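Local coordinates for fatty acid-binding protein TM_1468 (Thermotoga maritima, PDB 1VPV) that binds long-chain fatty acids such as palmitate and may take part in lipid transport or fatty acid metabolism, at residues A[173-178]-A[200-205]; A[249-254]-A[287-292]. All blocks are in the same frame, centred on the assembly; numbering follows the deposited sequence.

Contact 1: residues A[173-178]-A[200-205]. With PLM (palmitic acid), chain D; PO4 (phosphate ion), chain C.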
loop_
_atom_site.group_PDB
_atom_site.type_symbol
_atom_site.label_atom_id
_atom_site.label_comp_id
_atom_site.label_asym_id
_atom_site.label_seq_id
_atom_site.Cartn_x
_atom_site.Cartn_y
_atom_site.Cartn_z
ATOM N N ILE A 173 8.193 -3.689 -2.456
ATOM C CA ILE A 173 9.544 -3.478 -3.006
ATOM C C ILE A 173 9.455 -2.325 -4.035
ATOM O O ILE A 173 8.601 -2.341 -4.926
ATOM C CB ILE A 173 10.057 -4.774 -3.667
ATOM C CG1 ILE A 173 10.109 -5.912 -2.621
ATOM C CG2 ILE A 173 11.427 -4.567 -4.318
ATOM C CD1 ILE A 173 10.452 -7.284 -3.176
ATOM N N PHE A 174 10.312 -1.315 -3.912
ATOM C CA PHE A 174 10.162 -0.103 -4.751
ATOM C C PHE A 174 11.458 0.687 -4.841
ATOM O O PHE A 174 12.409 0.445 -4.070
ATOM C CB PHE A 174 9.007 0.802 -4.227
ATOM C CG PHE A 174 9.265 1.437 -2.872
ATOM C CD1 PHE A 174 9.223 0.673 -1.693
ATOM C CD2 PHE A 174 9.525 2.800 -2.770
ATOM C CE1 PHE A 174 9.430 1.270 -0.407
ATOM C CE2 PHE A 174 9.728 3.404 -1.534
ATOM C CZ PHE A 174 9.694 2.629 -0.331
ATOM N N TYR A 175 11.505 1.607 -5.803
ATOM C CA TYR A 175 12.638 2.544 -5.914
ATOM C C TYR A 175 12.161 3.945 -6.108
ATOM O O TYR A 175 11.132 4.183 -6.760
ATOM C CB TYR A 175 13.614 2.168 -7.015
ATOM C CG TYR A 175 13.163 2.335 -8.478
ATOM C CD1 TYR A 175 13.070 3.597 -9.078
ATOM C CD2 TYR A 175 12.918 1.231 -9.278
ATOM C CE1 TYR A 175 12.687 3.750 -10.381
ATOM C CE2 TYR A 175 12.544 1.376 -10.621
ATOM C CZ TYR A 175 12.452 2.626 -11.151
ATOM O OH TYR A 175 12.101 2.767 -12.451
ATOM N N VAL A 176 12.920 4.870 -5.524
ATOM C CA VAL A 176 12.703 6.293 -5.666
ATOM C C VAL A 176 13.913 6.878 -6.384
ATOM O O VAL A 176 14.978 6.258 -6.422
ATOM C CB VAL A 176 12.518 6.970 -4.279
ATOM C CG1 VAL A 176 11.289 6.413 -3.577
ATOM C CG2 VAL A 176 13.761 6.813 -3.420
ATOM N N SER A 177 13.759 8.067 -6.948
ATOM C CA SER A 177 14.877 8.734 -7.592
ATOM C C SER A 177 15.442 9.886 -6.756
ATOM O O SER A 177 16.569 10.341 -6.996
ATOM C CB SER A 177 14.473 9.234 -8.973
ATOM O OG SER A 177 13.454 10.217 -8.821
ATOM N N ASN A 178 14.701 10.334 -5.754
ATOM C CA ASN A 178 15.148 11.437 -4.926
ATOM C C ASN A 178 14.842 11.156 -3.462
ATOM O O ASN A 178 13.706 11.399 -2.956
ATOM C CB ASN A 178 14.526 12.764 -5.414
ATOM C CG ASN A 178 14.872 13.904 -4.506
ATOM O OD1 ASN A 178 15.507 13.695 -3.470
ATOM N ND2 ASN A 178 14.468 15.095 -4.856
ATOM N N LYS A 200 21.329 10.408 -11.696
ATOM C CA LYS A 200 20.685 9.212 -12.156
ATOM C C LYS A 200 20.591 8.128 -11.102
ATOM O O LYS A 200 20.212 6.998 -11.424
ATOM C CB LYS A 200 21.376 8.663 -13.407
ATOM C CG LYS A 200 21.764 9.705 -14.437
ATOM C CD LYS A 200 20.619 10.601 -14.912
ATOM C CE LYS A 200 19.853 10.044 -16.116
ATOM N NZ LYS A 200 18.646 9.314 -15.736
ATOM N N ILE A 201 20.864 8.471 -9.843
ATOM C CA ILE A 201 20.738 7.510 -8.751
ATOM C C ILE A 201 19.268 7.083 -8.570
ATOM O O ILE A 201 18.348 7.864 -8.790
ATOM C CB ILE A 201 21.300 8.048 -7.375
ATOM C CG1 ILE A 201 21.384 6.930 -6.346
ATOM C CG2 ILE A 201 20.413 9.137 -6.776
ATOM C CD1 ILE A 201 22.352 7.190 -5.230
ATOM N N ARG A 202 19.094 5.822 -8.189
ATOM C CA ARG A 202 17.825 5.263 -7.742
ATOM C C ARG A 202 18.142 4.517 -6.469
ATOM O O ARG A 202 19.154 3.824 -6.378
ATOM C CB ARG A 202 17.317 4.265 -8.755
ATOM C CG ARG A 202 17.279 4.807 -10.185
ATOM C CD ARG A 202 16.136 5.800 -10.346
ATOM N NE ARG A 202 15.973 6.092 -11.766
ATOM C CZ ARG A 202 16.398 7.189 -12.382
ATOM N NH1 ARG A 202 17.043 8.145 -11.724
ATOM N NH2 ARG A 202 16.224 7.297 -13.675
ATOM N N VAL A 203 17.290 4.673 -5.482
ATOM C CA VAL A 203 17.460 4.034 -4.196
ATOM C C VAL A 203 16.365 3.013 -4.075
ATOM O O VAL A 203 15.183 3.363 -4.207
ATOM C CB VAL A 203 17.299 5.068 -3.070
ATOM C CG1 VAL A 203 17.286 4.416 -1.672
ATOM C CG2 VAL A 203 18.436 6.050 -3.159
ATOM N N CYS A 204 16.763 1.770 -3.802
ATOM C CA CYS A 204 15.839 0.648 -3.680
ATOM C C CYS A 204 15.511 0.345 -2.237
ATOM O O CYS A 204 16.398 0.173 -1.411
ATOM C CB CYS A 204 16.420 -0.607 -4.348
ATOM S SG CYS A 204 16.956 -0.371 -6.088
ATOM N N LEU A 205 14.223 0.235 -1.947
ATOM C CA LEU A 205 13.785 -0.108 -0.623
ATOM C C LEU A 205 12.834 -1.296 -0.642
ATOM O O LEU A 205 12.268 -1.658 -1.694
ATOM C CB LEU A 205 13.101 1.088 0.052
ATOM C CG LEU A 205 13.896 2.408 0.167
ATOM C CD1 LEU A 205 13.759 3.294 -1.073
ATOM C CD2 LEU A 205 13.435 3.192 1.350
HETATM C C1 PLM D . 0.675 9.131 8.411
HETATM O O1 PLM D . 0.200 8.569 9.442
HETATM O O2 PLM D . 0.910 10.381 8.379
HETATM C C2 PLM D . 0.934 8.270 7.196
HETATM C C3 PLM D . 2.407 7.947 7.052
HETATM C C4 PLM D . 2.653 7.204 5.746
HETATM C C5 PLM D . 4.150 6.956 5.591
HETATM C C6 PLM D . 4.480 6.228 4.313
HETATM C C7 PLM D . 5.963 5.917 4.183
HETATM C C8 PLM D . 6.326 5.564 2.743
HETATM C C9 PLM D . 5.862 4.171 2.376
HETATM C CA PLM D . 6.140 3.841 0.923
HETATM C CB PLM D . 5.806 2.386 0.632
HETATM C CC PLM D . 5.802 2.135 -0.873
HETATM C CD PLM D . 5.634 0.640 -1.218
HETATM C CE PLM D . 5.408 0.411 -2.701
HETATM C CF PLM D . 5.425 -1.062 -3.077
HETATM C CG PLM D . 4.073 -1.744 -2.852
HETATM P P PO4 C . 16.779 11.503 -13.587
HETATM O O1 PO4 C . 16.099 11.808 -14.892
HETATM O O2 PO4 C . 17.698 12.659 -13.422
HETATM O O3 PO4 C . 17.485 10.187 -13.652
HETATM O O4 PO4 C . 15.796 11.506 -12.460
#
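Phe174 and Leu205 face each other in an antiparallel ladder between strands 170-176 and 201-208, neighbours in the mixed sheet of this DegV-fold protein. The Phe174 ring is sandwiched: CB of Leu205 sits over one face, 4.1 Å from the ring centroid in a CH-pi contact, and the palmitate chain runs over the other, its CC atom 3.7 Å above the ring plane. A first torsion of 67° puts CG between the backbone N and the carbonyl carbon, turning the ring across the start of the Leu205 side chain. The bound palmitate thus lies against an aromatic face that Leu205, on the next strand, backs. Beside it, Val176 rests CG2 on CB of Val203, 4.0 Å away, the two side chains running alongside each other.

The ladder sets these positions. Phe174 and Leu205 exchange two nearly straight backbone hydrogen bonds, with Leu205 N 2.8 Å from Phe174 O; Val176 and Val203 form the second hydrogen-bonded pair, and Tyr175 and Cys204 are the non-hydrogen-bonded pair between them. On the face that carries Tyr175, helix 220-232 covers the sheet, Ala224 meeting Tyr175 and Ala227 meeting Cys204.

Arg202 lies alongside Tyr175, its guanidinium plane 25° from the ring plane and its CD 4.0 Å from Tyr175 CD1. Its NE is salt-bridged to Asp221. NH1 donates to Ile201 O, and NH1, NH2 and Lys200 NZ all converge on O3 of a phosphate ion, probably from the crystallisation liquor, at the guanidinium edge, 2.8 Å from Arg202 NH1.

Contact 2: residues A[249-254]-A[287-292]. With PLM (palmitic acid), chain D.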
loop_
_atom_site.group_PDB
_atom_site.type_symbol
_atom_site.label_atom_id
_atom_site.label_comp_id
_atom_site.label_asym_id
_atom_site.label_seq_id
_atom_site.Cartn_x
_atom_site.Cartn_y
_atom_site.Cartn_z
ATOM N N ALA A 249 4.058 6.574 -8.659
ATOM C CA ALA A 249 3.695 7.953 -8.407
ATOM C C ALA A 249 3.915 8.719 -9.694
ATOM O O ALA A 249 4.997 9.249 -9.949
ATOM C CB ALA A 249 4.556 8.536 -7.269
ATOM N N ASP A 250 2.874 8.740 -10.511
ATOM C CA ASP A 250 2.863 9.405 -11.811
ATOM C C ASP A 250 4.017 8.998 -12.672
ATOM O O ASP A 250 4.749 9.846 -13.174
ATOM C CB ASP A 250 2.870 10.899 -11.597
ATOM C CG ASP A 250 2.439 11.690 -12.839
ATOM O OD1 ASP A 250 1.683 11.189 -13.712
ATOM O OD2 ASP A 250 2.862 12.854 -12.904
ATOM N N ASN A 251 4.207 7.685 -12.812
ATOM C CA ASN A 251 5.272 7.112 -13.662
ATOM C C ASN A 251 4.879 5.773 -14.271
ATOM O O ASN A 251 5.443 4.703 -13.965
ATOM C CB ASN A 251 6.553 6.958 -12.856
ATOM C CG ASN A 251 7.765 6.708 -13.740
ATOM O OD1 ASN A 251 7.641 6.442 -14.945
ATOM N ND2 ASN A 251 8.938 6.812 -13.152
ATOM N N GLU A 252 3.920 5.853 -15.171
ATOM C CA GLU A 252 3.326 4.672 -15.774
ATOM C C GLU A 252 4.302 3.899 -16.602
ATOM O O GLU A 252 4.382 2.679 -16.482
ATOM C CB GLU A 252 2.117 5.049 -16.608
ATOM C CG GLU A 252 1.014 5.666 -15.757
ATOM N N ALA A 253 5.049 4.592 -17.445
ATOM C CA ALA A 253 6.046 3.893 -18.250
ATOM C C ALA A 253 6.997 3.110 -17.314
ATOM O O ALA A 253 7.373 1.973 -17.609
ATOM C CB ALA A 253 6.811 4.864 -19.178
ATOM N N GLY A 254 7.329 3.696 -16.164
ATOM C CA GLY A 254 8.274 3.066 -15.233
ATOM C C GLY A 254 7.756 1.741 -14.689
ATOM O O GLY A 254 8.457 0.734 -14.694
ATOM N N GLY A 287 7.777 10.060 -9.618
ATOM C CA GLY A 287 8.726 9.230 -10.352
ATOM C C GLY A 287 8.807 7.810 -9.806
ATOM O O GLY A 287 9.161 6.904 -10.530
ATOM N N THR A 288 8.427 7.617 -8.545
ATOM C CA THR A 288 8.588 6.341 -7.853
ATOM C C THR A 288 7.879 5.155 -8.547
ATOM O O THR A 288 6.798 5.305 -9.100
ATOM C CB THR A 288 8.094 6.487 -6.406
ATOM O OG1 THR A 288 8.909 7.464 -5.726
ATOM C CG2 THR A 288 8.122 5.125 -5.626
ATOM N N VAL A 289 8.509 3.981 -8.501
ATOM C CA VAL A 289 7.992 2.768 -9.128
ATOM C C VAL A 289 8.219 1.559 -8.203
ATOM O O VAL A 289 9.295 1.386 -7.615
ATOM C CB VAL A 289 8.679 2.536 -10.517
ATOM C CG1 VAL A 289 8.558 1.095 -10.996
ATOM C CG2 VAL A 289 8.088 3.445 -11.524
ATOM N N GLY A 290 7.209 0.719 -8.060
ATOM C CA GLY A 290 7.368 -0.424 -7.191
ATOM C C GLY A 290 6.357 -1.490 -7.481
ATOM O O GLY A 290 5.510 -1.333 -8.385
ATOM N N PHE A 291 6.431 -2.584 -6.721
ATOM C CA PHE A 291 5.328 -3.507 -6.723
ATOM C C PHE A 291 5.022 -4.109 -5.379
ATOM O O PHE A 291 5.912 -4.266 -4.536
ATOM C CB PHE A 291 5.462 -4.578 -7.814
ATOM C CG PHE A 291 6.826 -5.221 -7.955
ATOM C CD1 PHE A 291 7.684 -5.404 -6.894
ATOM C CD2 PHE A 291 7.193 -5.744 -9.180
ATOM C CE1 PHE A 291 8.904 -6.018 -7.085
ATOM C CE2 PHE A 291 8.421 -6.350 -9.365
ATOM C CZ PHE A 291 9.267 -6.496 -8.329
ATOM N N GLY A 292 3.729 -4.388 -5.176
ATOM C CA GLY A 292 3.257 -5.252 -4.104
ATOM C C GLY A 292 3.161 -6.623 -4.726
ATOM O O GLY A 292 2.572 -6.765 -5.793
HETATM C C1 PLM D . 0.675 9.131 8.411
HETATM O O1 PLM D . 0.200 8.569 9.442
HETATM O O2 PLM D . 0.910 10.381 8.379
HETATM C C2 PLM D . 0.934 8.270 7.196
HETATM C C3 PLM D . 2.407 7.947 7.052
HETATM C C4 PLM D . 2.653 7.204 5.746
HETATM C C5 PLM D . 4.150 6.956 5.591
HETATM C C6 PLM D . 4.480 6.228 4.313
HETATM C C7 PLM D . 5.963 5.917 4.183
HETATM C C8 PLM D . 6.326 5.564 2.743
HETATM C C9 PLM D . 5.862 4.171 2.376
HETATM C CA PLM D . 6.140 3.841 0.923
HETATM C CB PLM D . 5.806 2.386 0.632
HETATM C CC PLM D . 5.802 2.135 -0.873
HETATM C CD PLM D . 5.634 0.640 -1.218
HETATM C CE PLM D . 5.408 0.411 -2.701
HETATM C CF PLM D . 5.425 -1.062 -3.077
HETATM C CG PLM D . 4.073 -1.744 -2.852
#
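Ala249 opens the contact by pairing its backbone with the loop that enters strand 289-295: its N donates to Thr288 O at 3.1 Å, and its O accepts from Gly287 N at 2.9 Å. Its methyl group meets CB of Thr288, a residue whose OG1 is hydrogen-bonded to Gly285 O.

Asn251 is the N-cap of helix 252-263 and works in two directions. With CG anti to the backbone N (chi1 -166°), its amide reaches the loop, where ND2 gives a short hydrogen bond of 2.6 Å to Gly287 O, which lies close to the amide plane. OD1 accepts from Gly254 N, a capping bond 3.0 Å long that arrives from above the carbonyl plane. An alanine here is likely to leave both Gly254 N and Gly287 O without these mates, loosening the tie between helix start and loop. At Gly254, Val289 CG2 packs 3.6 Å from the backbone C, on the side where a beta carbon would point and would clash with it.

The contact is therefore chiefly backbone hydrogen bonds plus one side-chain amide, in which one asparagine both caps a helix N-terminus and bonds the neighbouring loop, with Val289 against Gly254 and the Ala249 methyl against Thr288 CB adding apolar contact.

Overall arrangement
Both contacts are largely buried and reach the same mixed sheet, meeting where strands 170-176 and 289-295 run as neighbours. Probable backbone hydrogen bonds, Ile173 O to Phe291 N and Tyr175 N to Val289 O, join them, and Thr288 of contact 2 packs on Val176 of contact 1. Contact 1 is strand against strand within the sheet, apolar at its palmitate end and charged at its partly exposed end. Contact 2 joins a helix start to the loop at the beginning of a strand, relying on polar bonds and glycines. Palmitate touches both, along an aromatic face in 173-178 and by its tail end on the backbone of 287-292.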